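Intramolecular trans-sialidase (Macrobdella decora, PDB 3SLI) cleaves terminal sialic acid from sialoglycoconjugates by intramolecular trans-glycosylation, probably releasing it as 2,7-anhydro-Neu5Ac rather than as free sialic acid. Local coordinates at residues N10-E16 and F168-D174; N49-L54 and A165-G169; K44-E48 and G106-F110; I5-K9 and L22-G27; F55-T61 and T148-T154. One frame throughout, in Å; residues are numbered along the deposited sequence.

Contact 1 of 5, residues N10-E16 and F168-D174; sequences NNVDIAE and FGGTIGD
Asp13 CG (chi1 -72°) and Thr171 OG1 (chi1 -60°) each stand opposite their own carbonyl carbon, which lays the two side chains side by side; the threonine hydroxyl donates to Asp13 OD1 at 2.7 Å, nearly along the C-O axis of that oxygen. They sit across an antiparallel pair in one sheet of the concanavalin-like β-sandwich, at a non-hydrogen-bonded position that sets their CA atoms 4.5 Å apart, on the face away from the isoleucines. The flanking pairs carry the ladder. Val12 and Ile172 exchange two bonds, Ile172 N donating to Val12 O at 2.8 Å, and Ile14 and Gly170 do likewise. Gly170 suits its place because its phi of 146° would press a CB against the preceding carbonyl, and the Phe168 ring already lies close there.

Branched aliphatic side chains fill the opposite face, packing toward Tyr20 and Leu155 of the second sheet. Ile14 CD1 meets Ile172 CG1 at 3.7 Å, while Ile14 CB approaches the edge of the Phe168 ring, 4.1 Å from CD2. Farther along, Asp174 gives one oxygen to Lys176 and turns the other to Asn10: ND2 reaches the anti lone pair of Asp174 OD1 at 3.3 Å.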
# COMPACT_ATOMS: atom_id res chain seq x y z
N ASN A 10 -35.34 -8.05 10.38
CA ASN A 10 -34.44 -7.41 11.31
C ASN A 10 -33.96 -8.34 12.43
O ASN A 10 -34.71 -9.21 12.88
CB ASN A 10 -35.15 -6.17 11.88
CG ASN A 10 -34.37 -5.49 12.97
OD1 ASN A 10 -34.74 -5.55 14.14
ND2 ASN A 10 -33.29 -4.81 12.60
N ASN A 11 -32.71 -8.16 12.85
CA ASN A 11 -32.08 -8.94 13.92
C ASN A 11 -32.27 -10.45 13.85
O ASN A 11 -32.85 -11.06 14.74
CB ASN A 11 -32.52 -8.41 15.30
CG ASN A 11 -32.21 -6.92 15.48
OD1 ASN A 11 -31.33 -6.36 14.82
ND2 ASN A 11 -32.94 -6.27 16.38
N VAL A 12 -31.73 -11.05 12.79
CA VAL A 12 -31.85 -12.49 12.59
C VAL A 12 -30.54 -13.22 12.90
O VAL A 12 -29.52 -13.01 12.23
CB VAL A 12 -32.27 -12.81 11.13
CG1 VAL A 12 -32.44 -14.30 10.96
CG2 VAL A 12 -33.55 -12.06 10.76
N ASP A 13 -30.55 -14.07 13.93
CA ASP A 13 -29.37 -14.84 14.29
C ASP A 13 -29.35 -16.14 13.50
O ASP A 13 -30.34 -16.87 13.47
CB ASP A 13 -29.35 -15.15 15.79
CG ASP A 13 -29.06 -13.92 16.64
OD1 ASP A 13 -28.36 -13.01 16.16
OD2 ASP A 13 -29.52 -13.88 17.80
N ILE A 14 -28.22 -16.44 12.87
CA ILE A 14 -28.08 -17.64 12.07
C ILE A 14 -26.98 -18.57 12.58
O ILE A 14 -25.81 -18.17 12.69
CB ILE A 14 -27.84 -17.28 10.59
CG1 ILE A 14 -29.05 -16.50 10.06
CG2 ILE A 14 -27.58 -18.54 9.76
CD1 ILE A 14 -28.90 -15.98 8.66
N ALA A 15 -27.37 -19.78 12.96
CA ALA A 15 -26.42 -20.77 13.44
C ALA A 15 -25.67 -21.28 12.22
O ALA A 15 -26.27 -21.55 11.18
CB ALA A 15 -27.14 -21.92 14.13
N GLU A 16 -24.36 -21.36 12.35
CA GLU A 16 -23.47 -21.81 11.29
C GLU A 16 -23.94 -23.10 10.63
O GLU A 16 -24.16 -24.11 11.32
CB GLU A 16 -22.07 -22.00 11.88
CG GLU A 16 -20.95 -22.16 10.88
CD GLU A 16 -19.61 -22.22 11.58
OE1 GLU A 16 -19.50 -22.92 12.61
OE2 GLU A 16 -18.66 -21.54 11.13
N PHE A 168 -23.09 -19.44 6.30
CA PHE A 168 -22.81 -18.24 7.08
C PHE A 168 -23.09 -18.56 8.56
O PHE A 168 -23.84 -19.49 8.88
CB PHE A 168 -23.73 -17.09 6.61
CG PHE A 168 -23.74 -15.88 7.52
CD1 PHE A 168 -22.76 -14.89 7.39
CD2 PHE A 168 -24.76 -15.69 8.45
CE1 PHE A 168 -22.81 -13.73 8.18
CE2 PHE A 168 -24.83 -14.54 9.24
CZ PHE A 168 -23.85 -13.55 9.11
N GLY A 169 -22.45 -17.80 9.44
CA GLY A 169 -22.64 -17.97 10.86
C GLY A 169 -22.54 -16.56 11.42
O GLY A 169 -21.60 -15.83 11.07
N GLY A 170 -23.54 -16.14 12.18
CA GLY A 170 -23.52 -14.80 12.74
C GLY A 170 -24.90 -14.17 12.85
O GLY A 170 -25.88 -14.86 13.14
N THR A 171 -24.98 -12.87 12.58
CA THR A 171 -26.23 -12.12 12.65
C THR A 171 -26.52 -11.24 11.44
O THR A 171 -25.63 -10.53 10.95
CB THR A 171 -26.26 -11.20 13.91
OG1 THR A 171 -26.13 -11.99 15.10
CG2 THR A 171 -27.56 -10.39 13.97
N ILE A 172 -27.74 -11.31 10.93
CA ILE A 172 -28.15 -10.44 9.83
C ILE A 172 -28.87 -9.32 10.60
O ILE A 172 -29.97 -9.52 11.13
CB ILE A 172 -29.14 -11.12 8.85
CG1 ILE A 172 -28.48 -12.33 8.16
CG2 ILE A 172 -29.60 -10.11 7.79
CD1 ILE A 172 -27.28 -11.99 7.31
N GLY A 173 -28.19 -8.19 10.76
CA GLY A 173 -28.77 -7.07 11.49
C GLY A 173 -30.03 -6.54 10.84
O GLY A 173 -31.02 -6.26 11.52
N ASP A 174 -30.02 -6.45 9.52
CA ASP A 174 -31.16 -5.94 8.79
C ASP A 174 -31.03 -6.28 7.32
O ASP A 174 -29.92 -6.42 6.80
CB ASP A 174 -31.23 -4.41 8.95
CG ASP A 174 -32.60 -3.84 8.60
OD1 ASP A 174 -33.49 -3.84 9.48
OD2 ASP A 174 -32.77 -3.39 7.44

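Contact 2 of 5, residues N49-L54 and A165-G169; sequences NGIQSL and AYPFG
The Tyr166 ring has Ser53 OG at its edge, near the ring plane and 3.5 Å from CD2, while Ile51 CG2 comes obliquely to CD1 at 3.8 Å and the CB of neighbouring Ala165 lies over one face, toward the rim. A ring stack with His70 adds to this setting. The Phe168 ring is met obliquely by Gln52 OE1, the ring plane turned 49° from that of the Gln52 amide, and by Leu54 CD1, 3.8 Å from CD1 of the ring. Here the loop leading to strand 170-178 packs along strand 51-58, so the contact joins the two sheets of the concanavalin-like sandwich.

Glutamine suits its position because it can serve several backbone and hydroxyl partners from within a buried place. Its OE1 accepts from Ser45 OG, and Gln52 NE2 donates to Asn49 O at 2.9 Å, on a lone pair in the carbonyl plane, besides bonding Ser47 O. Ser53 OG is hydrogen-bonded to the hydroxyl of Thr158, and the small size of this serine lets the Tyr166 CB come within 3.3 Å of OG.

Two direct bonds fasten the loop. Tyr166 adopts a left-handed backbone, and its carbonyl receives Ser53 N at 2.8 Å. Pro167, which has no N-H to offer, contributes its carbonyl: Asn49 ND2 donates to Pro167 O at 2.9 Å, nearly straight at 172°, with the acceptor in the plane of the asparagine amide.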
# COMPACT_ATOMS: atom_id res chain seq x y z
N ASN A 49 -15.84 -19.88 8.08
CA ASN A 49 -16.06 -20.61 6.83
C ASN A 49 -15.55 -19.77 5.66
O ASN A 49 -15.71 -18.54 5.64
CB ASN A 49 -17.54 -20.96 6.63
CG ASN A 49 -18.02 -22.06 7.56
OD1 ASN A 49 -17.21 -22.77 8.17
ND2 ASN A 49 -19.33 -22.20 7.69
N GLY A 50 -14.97 -20.45 4.67
CA GLY A 50 -14.42 -19.80 3.49
C GLY A 50 -15.37 -18.88 2.74
O GLY A 50 -15.06 -17.70 2.55
N ILE A 51 -16.49 -19.42 2.27
CA ILE A 51 -17.48 -18.63 1.52
C ILE A 51 -18.77 -18.65 2.34
O ILE A 51 -19.23 -19.73 2.76
CB ILE A 51 -17.78 -19.26 0.13
CG1 ILE A 51 -16.49 -19.51 -0.65
CG2 ILE A 51 -18.72 -18.36 -0.67
CD1 ILE A 51 -15.74 -18.26 -1.04
N GLN A 52 -19.35 -17.47 2.54
CA GLN A 52 -20.57 -17.33 3.33
C GLN A 52 -21.65 -16.48 2.63
O GLN A 52 -21.49 -15.26 2.48
CB GLN A 52 -20.23 -16.71 4.69
CG GLN A 52 -19.21 -17.51 5.50
CD GLN A 52 -18.84 -16.85 6.81
OE1 GLN A 52 -19.70 -16.35 7.55
NE2 GLN A 52 -17.55 -16.86 7.13
N SER A 53 -22.70 -17.15 2.16
CA SER A 53 -23.82 -16.46 1.50
C SER A 53 -24.58 -15.68 2.56
O SER A 53 -24.86 -16.19 3.65
CB SER A 53 -24.81 -17.46 0.89
OG SER A 53 -24.27 -18.16 -0.22
N LEU A 54 -24.88 -14.43 2.25
CA LEU A 54 -25.64 -13.55 3.13
C LEU A 54 -27.14 -13.69 2.80
O LEU A 54 -27.98 -13.84 3.69
CB LEU A 54 -25.21 -12.11 2.88
CG LEU A 54 -24.18 -11.45 3.80
CD1 LEU A 54 -23.38 -12.46 4.58
CD2 LEU A 54 -23.31 -10.53 2.97
N ALA A 165 -25.30 -24.70 1.34
CA ALA A 165 -23.94 -24.46 0.84
C ALA A 165 -23.52 -23.03 1.22
O ALA A 165 -24.37 -22.20 1.56
CB ALA A 165 -23.90 -24.65 -0.67
N TYR A 166 -22.21 -22.76 1.17
CA TYR A 166 -21.67 -21.44 1.52
C TYR A 166 -22.28 -20.99 2.85
O TYR A 166 -22.81 -19.88 2.96
CB TYR A 166 -22.02 -20.42 0.42
CG TYR A 166 -21.76 -20.90 -1.00
CD1 TYR A 166 -20.58 -21.55 -1.33
CD2 TYR A 166 -22.71 -20.67 -2.01
CE1 TYR A 166 -20.33 -21.96 -2.64
CE2 TYR A 166 -22.47 -21.07 -3.32
CZ TYR A 166 -21.28 -21.71 -3.63
OH TYR A 166 -21.03 -22.10 -4.93
N PRO A 167 -22.15 -21.81 3.90
CA PRO A 167 -22.69 -21.55 5.23
C PRO A 167 -22.17 -20.35 6.00
O PRO A 167 -20.99 -20.28 6.35
CB PRO A 167 -22.39 -22.85 6.00
CG PRO A 167 -21.99 -23.84 4.94
CD PRO A 167 -21.27 -22.99 3.96
N PHE A 168 -23.09 -19.44 6.30
CA PHE A 168 -22.81 -18.24 7.08
C PHE A 168 -23.09 -18.56 8.56
O PHE A 168 -23.84 -19.49 8.88
CB PHE A 168 -23.73 -17.09 6.61
CG PHE A 168 -23.74 -15.88 7.52
CD1 PHE A 168 -22.76 -14.89 7.39
CD2 PHE A 168 -24.76 -15.69 8.45
CE1 PHE A 168 -22.81 -13.73 8.18
CE2 PHE A 168 -24.83 -14.54 9.24
CZ PHE A 168 -23.85 -13.55 9.11
N GLY A 169 -22.45 -17.80 9.44
CA GLY A 169 -22.64 -17.97 10.86
C GLY A 169 -22.54 -16.56 11.42
O GLY A 169 -21.60 -15.83 11.07

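Contact 3 of 5, residues K44-E48 and G106-F110; sequences KSTSE and GERVF
Arg108 opens the contact by lying across Lys44 and reaching on toward Ser45, Thr46 and Glu48. Its CB rests 3.8 Å from Lys44 CD, one aliphatic stem crossing the other, and a bend at chi2 then carries the guanidinium out over the turn that follows strand 37-45. There NH1 approaches Ser45 O at 2.9 Å, but the angle at the hydrogen is only 121°, so the bond is weak. Thr46 CA lies over one face of the guanidinium, toward its rim. Glu48 OE1 stands at the edge, 3.9 Å from Arg108 NH2, a long salt bridge with the two planes well turned from each other. A water also bridges the two groups, accepting from Arg108 NH1 and donating to Glu48 OE1. Arginine suits the place because its long chain spans the gap and its several N-H groups serve a carbonyl, a water and a carboxylate; it also touches Thr626, far along the chain.

Val109 contributes its carbonyl. A second water donates to Val109 O at 2.9 Å and accepts from Ser45 N at 2.8 Å, standing between the two backbones where they draw apart.

Phe110 ends the segment with its ring flat against Lys44. Lys44 CB sits 3.7 Å from the ring centroid and 5° off the normal, a CH-pi contact; the anti first torsion of the lysine (173°) lays CG and CD along Arg108, and the bend at chi3 brings CE and NZ back to the ring rim. Phe110 O accepts from the hydroxyl of Tyr196. Two neighbouring antiparallel strands splaying at their ends, with water between them, thus form this margin of the concanavalin-like β-sandwich.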
# COMPACT_ATOMS: atom_id res chain seq x y z
N LYS A 44 -23.08 -9.37 10.67
CA LYS A 44 -21.92 -9.56 11.53
C LYS A 44 -21.58 -11.05 11.42
O LYS A 44 -22.39 -11.89 11.82
CB LYS A 44 -22.25 -9.21 12.98
CG LYS A 44 -21.14 -9.55 13.96
CD LYS A 44 -21.40 -8.98 15.34
CE LYS A 44 -22.55 -9.66 16.03
NZ LYS A 44 -22.79 -9.05 17.38
N SER A 45 -20.44 -11.38 10.83
CA SER A 45 -20.03 -12.78 10.69
C SER A 45 -19.21 -13.27 11.88
O SER A 45 -18.24 -12.62 12.29
CB SER A 45 -19.21 -12.98 9.41
OG SER A 45 -18.81 -14.34 9.28
N THR A 46 -19.62 -14.40 12.45
CA THR A 46 -18.91 -15.01 13.58
C THR A 46 -18.28 -16.33 13.12
O THR A 46 -17.70 -17.07 13.92
CB THR A 46 -19.87 -15.27 14.78
OG1 THR A 46 -20.97 -16.08 14.35
CG2 THR A 46 -20.40 -13.96 15.34
N SER A 47 -18.38 -16.61 11.83
CA SER A 47 -17.87 -17.84 11.25
C SER A 47 -16.56 -17.69 10.52
O SER A 47 -16.27 -16.64 9.94
CB SER A 47 -18.91 -18.42 10.29
OG SER A 47 -18.38 -19.49 9.52
N GLU A 48 -15.79 -18.77 10.49
CA GLU A 48 -14.51 -18.78 9.81
C GLU A 48 -14.61 -19.56 8.49
O GLU A 48 -13.60 -19.88 7.87
CB GLU A 48 -13.44 -19.37 10.74
CG GLU A 48 -12.00 -18.90 10.48
CD GLU A 48 -11.84 -17.38 10.46
OE1 GLU A 48 -12.42 -16.68 11.33
OE2 GLU A 48 -11.11 -16.89 9.58
N GLY A 106 -10.73 -6.00 18.84
CA GLY A 106 -11.15 -7.15 19.63
C GLY A 106 -12.57 -7.66 19.50
O GLY A 106 -12.88 -8.72 20.05
N GLU A 107 -13.44 -6.96 18.77
CA GLU A 107 -14.82 -7.42 18.64
C GLU A 107 -15.35 -7.51 17.22
O GLU A 107 -14.92 -6.76 16.34
CB GLU A 107 -15.74 -6.55 19.49
CG GLU A 107 -15.37 -6.58 20.96
CD GLU A 107 -16.31 -5.80 21.84
OE1 GLU A 107 -16.90 -4.79 21.37
OE2 GLU A 107 -16.46 -6.18 23.02
N ARG A 108 -16.26 -8.46 17.01
CA ARG A 108 -16.89 -8.67 15.71
C ARG A 108 -17.77 -7.46 15.42
O ARG A 108 -18.55 -7.04 16.27
CB ARG A 108 -17.74 -9.95 15.72
CG ARG A 108 -16.95 -11.24 15.88
CD ARG A 108 -16.17 -11.60 14.63
NE ARG A 108 -15.41 -12.84 14.80
CZ ARG A 108 -15.07 -13.66 13.81
NH1 ARG A 108 -15.43 -13.40 12.56
NH2 ARG A 108 -14.37 -14.75 14.07
N VAL A 109 -17.62 -6.88 14.23
CA VAL A 109 -18.37 -5.69 13.87
C VAL A 109 -19.29 -5.89 12.66
O VAL A 109 -19.11 -6.82 11.87
CB VAL A 109 -17.42 -4.49 13.61
CG1 VAL A 109 -16.70 -4.08 14.90
CG2 VAL A 109 -16.41 -4.83 12.50
N PHE A 110 -20.30 -5.03 12.55
CA PHE A 110 -21.24 -5.09 11.44
C PHE A 110 -20.72 -4.39 10.20
O PHE A 110 -20.04 -3.36 10.28
CB PHE A 110 -22.58 -4.44 11.83
CG PHE A 110 -23.47 -5.32 12.65
CD1 PHE A 110 -23.30 -5.43 14.03
CD2 PHE A 110 -24.50 -6.04 12.05
CE1 PHE A 110 -24.13 -6.25 14.80
CE2 PHE A 110 -25.34 -6.87 12.80
CZ PHE A 110 -25.15 -6.97 14.18
O HOH W 1 -18.48 -9.33 10.56
O HOH W 2 -13.66 -14.10 10.19

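Contact 4 of 5, residues I5-K9 and L22-G27; sequences ILMEK and LDQEAG
Met7 makes the apolar part of the contact, its extended chain driving between Leu22 and Glu25. SD lies 3.8 Å from Leu22 CD1, and the bend at chi3 (-84°) swings the methyl onto the turn, where CE comes to 3.4 Å from Glu25 CB at about a right angle to the glutamate chain. A long, flexible, unbranched thioether suits this narrow, buried place. Leu22 and Glu25 are the ends of a type I β-turn, closed by Glu25 N on Leu22 O.

The polar links run through water or through weak C-H contacts. One water accepts from Gly27 N and donates to Leu6 O at 2.9 Å; the same carbonyl receives Gly27 CA at 3.4 Å, almost straight. Glycine suits the spot, since Leu6 O occupies the side where a CB would stand, and Gly27 also holds the N-cap position of helix 28-31. The second water accepts from Glu8 N at 2.9 Å and donates to Glu25 OE1 at 3.1 Å.

Charge plays a looser part. Lys9 meets the Glu25 carboxylate with its methylenes, CE lying 3.3 Å from OE2, whereas NZ stays 4.6 Å from that oxygen, too far for a salt bridge.

With no direct hydrogen bond between the segments, this chemistry implies a join that depends on shape fit round the methionine and on bound solvent, the Lys9-Glu25 attraction probably adding little.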
# COMPACT_ATOMS: atom_id res chain seq x y z
N ILE A 5 -40.27 -1.77 -1.28
CA ILE A 5 -39.88 -2.89 -0.44
C ILE A 5 -40.76 -4.13 -0.57
O ILE A 5 -41.96 -4.10 -0.27
CB ILE A 5 -39.79 -2.45 1.05
CG1 ILE A 5 -38.82 -1.27 1.19
CG2 ILE A 5 -39.35 -3.60 1.93
CD1 ILE A 5 -38.72 -0.69 2.60
N LEU A 6 -40.15 -5.22 -1.02
CA LEU A 6 -40.82 -6.50 -1.18
C LEU A 6 -40.68 -7.34 0.09
O LEU A 6 -41.55 -8.14 0.41
CB LEU A 6 -40.21 -7.30 -2.34
CG LEU A 6 -40.24 -6.70 -3.75
CD1 LEU A 6 -39.66 -7.71 -4.74
CD2 LEU A 6 -41.68 -6.33 -4.13
N MET A 7 -39.59 -7.12 0.82
CA MET A 7 -39.32 -7.91 2.01
C MET A 7 -38.35 -7.16 2.92
O MET A 7 -37.44 -6.49 2.44
CB MET A 7 -38.70 -9.23 1.57
CG MET A 7 -38.51 -10.29 2.63
SD MET A 7 -37.72 -11.77 1.90
CE MET A 7 -39.16 -12.64 1.21
N GLU A 8 -38.57 -7.26 4.23
CA GLU A 8 -37.70 -6.63 5.20
C GLU A 8 -37.66 -7.52 6.42
O GLU A 8 -38.68 -8.11 6.79
CB GLU A 8 -38.18 -5.23 5.58
CG GLU A 8 -37.25 -4.53 6.56
CD GLU A 8 -37.65 -3.10 6.88
OE1 GLU A 8 -38.12 -2.38 5.98
OE2 GLU A 8 -37.46 -2.69 8.05
N LYS A 9 -36.49 -7.65 7.02
CA LYS A 9 -36.32 -8.48 8.20
C LYS A 9 -35.28 -7.80 9.08
O LYS A 9 -34.40 -7.09 8.58
CB LYS A 9 -35.85 -9.88 7.78
CG LYS A 9 -36.34 -11.00 8.69
CD LYS A 9 -37.84 -11.24 8.54
CE LYS A 9 -38.29 -12.41 9.38
NZ LYS A 9 -37.92 -12.24 10.81
N LEU A 22 -36.83 -17.69 4.40
CA LEU A 22 -37.69 -16.52 4.24
C LEU A 22 -38.85 -16.86 3.30
O LEU A 22 -39.52 -15.98 2.76
CB LEU A 22 -36.89 -15.36 3.65
CG LEU A 22 -35.81 -14.78 4.56
CD1 LEU A 22 -35.07 -13.67 3.83
CD2 LEU A 22 -36.44 -14.27 5.84
N ASP A 23 -39.07 -18.16 3.11
CA ASP A 23 -40.13 -18.66 2.23
C ASP A 23 -41.54 -18.25 2.68
O ASP A 23 -42.42 -18.09 1.83
CB ASP A 23 -40.05 -20.19 2.10
CG ASP A 23 -38.74 -20.67 1.45
OD1 ASP A 23 -37.95 -19.83 0.97
OD2 ASP A 23 -38.50 -21.90 1.41
N GLN A 24 -41.77 -18.09 3.98
CA GLN A 24 -43.10 -17.72 4.47
C GLN A 24 -43.39 -16.22 4.50
O GLN A 24 -44.50 -15.82 4.88
CB GLN A 24 -43.41 -18.36 5.84
CG GLN A 24 -42.67 -17.81 7.09
CD GLN A 24 -43.17 -16.44 7.62
OE1 GLN A 24 -42.39 -15.67 8.21
NE2 GLN A 24 -44.45 -16.14 7.43
N GLU A 25 -42.42 -15.39 4.13
CA GLU A 25 -42.63 -13.94 4.12
C GLU A 25 -43.68 -13.59 3.07
O GLU A 25 -43.73 -14.21 2.01
CB GLU A 25 -41.33 -13.19 3.82
CG GLU A 25 -40.25 -13.34 4.88
CD GLU A 25 -40.64 -12.72 6.21
OE1 GLU A 25 -41.06 -11.54 6.23
OE2 GLU A 25 -40.53 -13.43 7.24
N ALA A 26 -44.50 -12.59 3.37
CA ALA A 26 -45.56 -12.16 2.46
C ALA A 26 -45.07 -11.86 1.05
O ALA A 26 -45.75 -12.19 0.06
CB ALA A 26 -46.30 -10.95 3.04
N GLY A 27 -43.87 -11.29 0.94
CA GLY A 27 -43.32 -10.94 -0.35
C GLY A 27 -42.42 -11.96 -1.02
O GLY A 27 -41.86 -11.66 -2.08
O HOH W 3 -42.15 -9.93 2.61
O HOH W 4 -40.96 -8.78 4.84

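Contact 5 of 5, residues F55-T61 and T148-T154; sequences FSVGNST and TGVDNVT
Ser60 and Asp151 face each other as a donor pair and a carboxylate: Ser60 OG donates to Asp151 OD2 at 2.7 Å and Ser60 N bonds Asp151 OD1 at 2.9 Å, both on the syn side but tilted out of the carboxylate plane. Asn152 ND2 reaches the same OD1 from the opposite face of the carboxylate, at 173°, so three bonds fix the group's rotation. The Asp151 CG lies between backbone N and carbonyl carbon (chi1 68°), the crowded position, which folds the acid back toward Ser60. Asn59 stands at about a right angle to Asp151, their flat groups 65° apart. Its amide works in two directions: ND2 donates to Thr148 O at 3.1 Å, and OD1 accepts from Thr61 N in an Asx turn. Asparagine suits this bend because one short side chain both donates and accepts.

These groups close the end of an antiparallel pair, strands 56-58 and 152-154, in the second sheet of the concanavalin-like sandwich. Asp151 and Asn152 both face Gly58, a classic β-bulge, and Asp151 N bonds Gly58 O at 2.8 Å.

On the face of Val57 and Val153 the side chains are apolar. Val57 CG1 and Val150 CG1 meet tightly at 3.5 Å, their chains crossing at a slant, and Val153 CG1 packs on Phe55 CE1 at 3.7 Å; Val31 of helix 28-31 packs on Phe55, Val57 and Val153. On the other face a water donates to both Ser56 OG and Asn152 OD1. Ser56 OG also pairs with Gly157 O, while Thr154 OG1 donates to Asn152 OD1 at 2.9 Å.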
# COMPACT_ATOMS: atom_id res chain seq x y z
N PHE A 55 -27.43 -13.70 1.50
CA PHE A 55 -28.80 -13.78 0.99
C PHE A 55 -28.77 -14.52 -0.34
O PHE A 55 -27.88 -14.28 -1.16
CB PHE A 55 -29.32 -12.35 0.78
CG PHE A 55 -30.64 -12.27 0.04
CD1 PHE A 55 -31.84 -12.43 0.73
CD2 PHE A 55 -30.67 -12.01 -1.33
CE1 PHE A 55 -33.07 -12.33 0.05
CE2 PHE A 55 -31.89 -11.91 -2.01
CZ PHE A 55 -33.09 -12.07 -1.32
N SER A 56 -29.75 -15.40 -0.56
CA SER A 56 -29.84 -16.16 -1.81
C SER A 56 -31.28 -16.50 -2.19
O SER A 56 -32.17 -16.57 -1.33
CB SER A 56 -29.05 -17.47 -1.72
OG SER A 56 -29.60 -18.34 -0.75
N VAL A 57 -31.48 -16.72 -3.48
CA VAL A 57 -32.77 -17.09 -4.03
C VAL A 57 -32.42 -18.07 -5.15
O VAL A 57 -31.55 -17.77 -5.98
CB VAL A 57 -33.52 -15.86 -4.65
CG1 VAL A 57 -34.90 -16.28 -5.15
CG2 VAL A 57 -33.66 -14.75 -3.62
N GLY A 58 -33.02 -19.24 -5.14
CA GLY A 58 -32.72 -20.20 -6.19
C GLY A 58 -33.51 -21.48 -6.14
O GLY A 58 -34.56 -21.58 -5.48
N ASN A 59 -33.01 -22.46 -6.88
CA ASN A 59 -33.62 -23.78 -6.99
C ASN A 59 -32.84 -24.77 -6.12
O ASN A 59 -31.68 -25.07 -6.41
CB ASN A 59 -33.58 -24.20 -8.45
CG ASN A 59 -34.29 -25.50 -8.70
OD1 ASN A 59 -34.52 -26.29 -7.78
ND2 ASN A 59 -34.64 -25.75 -9.96
N SER A 60 -33.49 -25.31 -5.09
CA SER A 60 -32.85 -26.23 -4.15
C SER A 60 -32.85 -27.71 -4.54
O SER A 60 -32.27 -28.53 -3.83
CB SER A 60 -33.53 -26.12 -2.79
OG SER A 60 -34.82 -26.72 -2.83
N THR A 61 -33.51 -28.04 -5.65
CA THR A 61 -33.64 -29.44 -6.03
C THR A 61 -32.43 -30.13 -6.66
O THR A 61 -31.49 -29.49 -7.13
CB THR A 61 -34.90 -29.66 -6.91
OG1 THR A 61 -34.74 -29.01 -8.17
CG2 THR A 61 -36.14 -29.10 -6.20
N THR A 148 -34.32 -20.85 -13.54
CA THR A 148 -35.33 -21.89 -13.70
C THR A 148 -35.66 -22.68 -12.44
O THR A 148 -34.78 -23.25 -11.79
CB THR A 148 -34.92 -22.89 -14.81
OG1 THR A 148 -34.60 -22.16 -16.00
CG2 THR A 148 -36.05 -23.88 -15.10
N GLY A 149 -36.94 -22.66 -12.07
CA GLY A 149 -37.38 -23.40 -10.90
C GLY A 149 -37.05 -22.87 -9.52
O GLY A 149 -36.82 -23.67 -8.60
N VAL A 150 -37.06 -21.56 -9.34
CA VAL A 150 -36.76 -20.99 -8.02
C VAL A 150 -37.80 -21.51 -7.03
O VAL A 150 -39.00 -21.52 -7.32
CB VAL A 150 -36.77 -19.45 -8.07
CG1 VAL A 150 -36.66 -18.87 -6.66
CG2 VAL A 150 -35.62 -18.95 -8.91
N ASP A 151 -37.34 -21.98 -5.87
CA ASP A 151 -38.24 -22.52 -4.86
C ASP A 151 -37.90 -22.10 -3.44
O ASP A 151 -38.42 -22.66 -2.47
CB ASP A 151 -38.28 -24.05 -4.95
CG ASP A 151 -36.95 -24.71 -4.53
OD1 ASP A 151 -35.94 -24.01 -4.32
OD2 ASP A 151 -36.93 -25.96 -4.40
N ASN A 152 -37.00 -21.12 -3.29
CA ASN A 152 -36.61 -20.69 -1.95
C ASN A 152 -35.92 -19.33 -1.91
O ASN A 152 -35.37 -18.87 -2.91
CB ASN A 152 -35.70 -21.75 -1.29
CG ASN A 152 -34.25 -21.67 -1.78
OD1 ASN A 152 -33.43 -20.94 -1.21
ND2 ASN A 152 -33.93 -22.42 -2.83
N VAL A 153 -36.02 -18.70 -0.75
CA VAL A 153 -35.40 -17.41 -0.46
C VAL A 153 -34.75 -17.74 0.88
O VAL A 153 -35.44 -18.09 1.85
CB VAL A 153 -36.42 -16.27 -0.27
CG1 VAL A 153 -35.69 -14.97 0.07
CG2 VAL A 153 -37.25 -16.09 -1.54
N THR A 154 -33.42 -17.66 0.93
CA THR A 154 -32.69 -18.02 2.13
C THR A 154 -31.64 -16.99 2.57
O THR A 154 -31.00 -16.33 1.75
CB THR A 154 -31.98 -19.40 1.92
OG1 THR A 154 -32.95 -20.39 1.56
CG2 THR A 154 -31.25 -19.86 3.18
O HOH W 5 -30.83 -20.58 -1.79

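How the contacts relate
All five contacts belong to the N-terminal lectin-like sandwich. Contacts 1, 3 and 4 reach one sheet and contact 5 the other, while contact 2 joins the two. Contacts 1 and 2 share Phe168 and Gly169, their centres 11 Å apart, and contact 3 meets both through Thr46 N, 2.8 Å from Gly169 O. Glu16 OE2 and Ser47 OG, 2.6 Å apart, tie contacts 1 and 3 again. At the far end, Leu22 N and Val153 O, 2.9 Å apart, connect contacts 4 and 5; contacts 3 and 5 lie about 27 Å apart between centres. Sialidases carry their active site on the β-propeller, so these contacts probably build the accessory domain, away from the sugar.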